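Local coordinates for aminotransferase class I and II (PDB 3OP7), which is probably a pyridoxal-phosphate-dependent aminotransferase, moving amino groups between amino acids and keto acids through a lysine-bound cofactor, at residues G105-S110 with P153-I158. Sequence-based numbering, arbitrary orientation.
Sequences GDHVIS and PTTKMI
Two neighbouring parallel strands of the large mixed sheet, of the kind that forms the core of the PLP-binding domain in this transaminase family, are in parallel register where V108 lies beside M157 and I109 beside I158. The backbone bond I109 N to M157 O (3.0 Å) and the CA-H···O contact from I158 CA to I109 O support this register. One residue earlier the pairing is irregular: H107 O accepts from K156 N at 2.9 Å (N-H···O 159°), whereas M157 N, buried here, finds no partner. A water extends the link, accepting from H107 N and donating to T154 O.

Side-chain bonds join the residues just ahead of the bridges. With chi1 at -178°, the H107 side chain turns away from its own N and carries the imidazole edge to T155; ND1 and T155 OG1, which lies near the ring plane, are joined by a hydrogen bond of 2.7 Å. NE2 bonds to D130 on the next strand, so contacts at both nitrogens limit ring rotation. K156, bent at chi3 (-74°), forms a salt bridge from NZ to D106 OD2 (2.6 Å), although the position of OD2 is less certain.

On one face, M157 packs against V97, L98 and L101 of helix 89-101; on the other, I109 packs against L147 and L150 of helix 144-150, with strand 128-135 flanking 107-112 on its far side from 157-161.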
loop_
_atom_site.group_PDB
_atom_site.type_symbol
_atom_site.label_atom_id
_atom_site.label_comp_id
_atom_site.label_asym_id
_atom_site.label_seq_id
_atom_site.Cartn_x
_atom_site.Cartn_y
_atom_site.Cartn_z
ATOM N N GLY A 105 -5.079 -4.136 23.256
ATOM C CA GLY A 105 -4.976 -3.690 24.644
ATOM C C GLY A 105 -4.103 -2.456 24.878
ATOM O O GLY A 105 -4.208 -1.829 25.946
ATOM N N ASP A 106 -3.243 -2.124 23.911
ATOM C CA ASP A 106 -2.450 -0.904 23.985
ATOM C C ASP A 106 -3.342 0.319 24.134
ATOM O O ASP A 106 -4.356 0.455 23.467
ATOM C CB ASP A 106 -1.594 -0.738 22.721
ATOM C CG ASP A 106 -0.330 -1.553 22.732
ATOM O OD1 ASP A 106 -0.060 -2.249 23.726
ATOM O OD2 ASP A 106 0.383 -1.534 21.697
ATOM N N HIS A 107 -2.914 1.277 24.955
ATOM C CA HIS A 107 -3.594 2.536 25.046
ATOM C C HIS A 107 -2.941 3.523 24.068
ATOM O O HIS A 107 -1.713 3.696 24.072
ATOM C CB HIS A 107 -3.490 3.095 26.488
ATOM C CG HIS A 107 -4.208 4.388 26.679
ATOM N ND1 HIS A 107 -3.588 5.534 27.149
ATOM C CD2 HIS A 107 -5.507 4.720 26.465
ATOM C CE1 HIS A 107 -4.486 6.511 27.206
ATOM N NE2 HIS A 107 -5.655 6.037 26.793
ATOM N N VAL A 108 -3.767 4.201 23.277
ATOM C CA VAL A 108 -3.299 5.160 22.268
ATOM C C VAL A 108 -4.169 6.386 22.384
ATOM O O VAL A 108 -5.374 6.262 22.583
ATOM C CB VAL A 108 -3.441 4.543 20.832
ATOM C CG1 VAL A 108 -3.222 5.605 19.721
ATOM C CG2 VAL A 108 -2.518 3.331 20.671
ATOM N N ILE A 109 -3.566 7.572 22.283
ATOM C CA ILE A 109 -4.285 8.826 22.275
ATOM C C ILE A 109 -4.096 9.496 20.926
ATOM O O ILE A 109 -2.968 9.583 20.448
ATOM C CB ILE A 109 -3.752 9.756 23.368
ATOM C CG1 ILE A 109 -3.899 9.095 24.740
ATOM C CG2 ILE A 109 -4.441 11.158 23.331
ATOM C CD1 ILE A 109 -3.235 9.902 25.887
ATOM N N SER A 110 -5.205 9.910 20.302
ATOM C CA SER A 110 -5.164 10.544 18.993
ATOM C C SER A 110 -5.777 11.885 19.026
ATOM O O SER A 110 -6.857 12.059 19.611
ATOM C CB SER A 110 -5.902 9.710 17.959
ATOM O OG SER A 110 -5.874 10.365 16.686
ATOM N N PRO A 153 0.106 5.487 32.702
ATOM C CA PRO A 153 1.466 5.028 32.897
ATOM C C PRO A 153 1.987 4.202 31.753
ATOM O O PRO A 153 3.184 4.220 31.488
ATOM C CB PRO A 153 1.374 4.226 34.190
ATOM C CG PRO A 153 0.333 4.992 34.983
ATOM C CD PRO A 153 -0.689 5.382 33.946
ATOM N N THR A 154 1.082 3.518 31.069
ATOM C CA THR A 154 1.449 2.584 29.991
ATOM C C THR A 154 1.031 3.067 28.611
ATOM O O THR A 154 1.047 2.279 27.639
ATOM C CB THR A 154 0.847 1.142 30.231
ATOM O OG1 THR A 154 -0.589 1.209 30.282
ATOM C CG2 THR A 154 1.407 0.503 31.522
ATOM N N THR A 155 0.696 4.360 28.444
ATOM C CA THR A 155 0.290 4.824 27.139
ATOM C C THR A 155 1.389 4.503 26.134
ATOM O O THR A 155 2.538 4.870 26.335
ATOM C CB THR A 155 -0.076 6.320 27.158
ATOM O OG1 THR A 155 -1.218 6.526 28.005
ATOM C CG2 THR A 155 -0.355 6.918 25.718
ATOM N N LYS A 156 1.018 3.855 25.049
ATOM C CA LYS A 156 1.982 3.415 24.038
ATOM C C LYS A 156 2.331 4.459 23.006
ATOM O O LYS A 156 3.502 4.556 22.577
ATOM C CB LYS A 156 1.492 2.194 23.304
ATOM C CG LYS A 156 2.453 1.821 22.160
ATOM C CD LYS A 156 2.514 0.399 21.689
ATOM C CE LYS A 156 3.225 -0.539 22.635
ATOM N NZ LYS A 156 2.954 -1.934 22.137
HETATM N N MSE A 157 1.331 5.243 22.592
HETATM C CA MSE A 157 1.488 6.142 21.460
HETATM C C MSE A 157 0.489 7.277 21.509
HETATM O O MSE A 157 -0.635 7.081 21.942
HETATM C CB MSE A 157 1.318 5.361 20.140
HETATM C CG MSE A 157 1.581 6.217 18.882
HETATM SE SE MSE A 157 1.384 5.221 17.277
HETATM C CE MSE A 157 2.972 4.133 17.477
ATOM N N ILE A 158 0.940 8.474 21.115
ATOM C CA ILE A 158 0.124 9.627 20.878
ATOM C C ILE A 158 0.254 9.952 19.388
ATOM O O ILE A 158 1.389 10.021 18.861
ATOM C CB ILE A 158 0.598 10.841 21.696
ATOM C CG1 ILE A 158 0.494 10.549 23.190
ATOM C CG2 ILE A 158 -0.249 12.121 21.373
ATOM C CD1 ILE A 158 1.324 11.506 24.069
HETATM O O HOH W 1 -0.749 0.614 26.632
#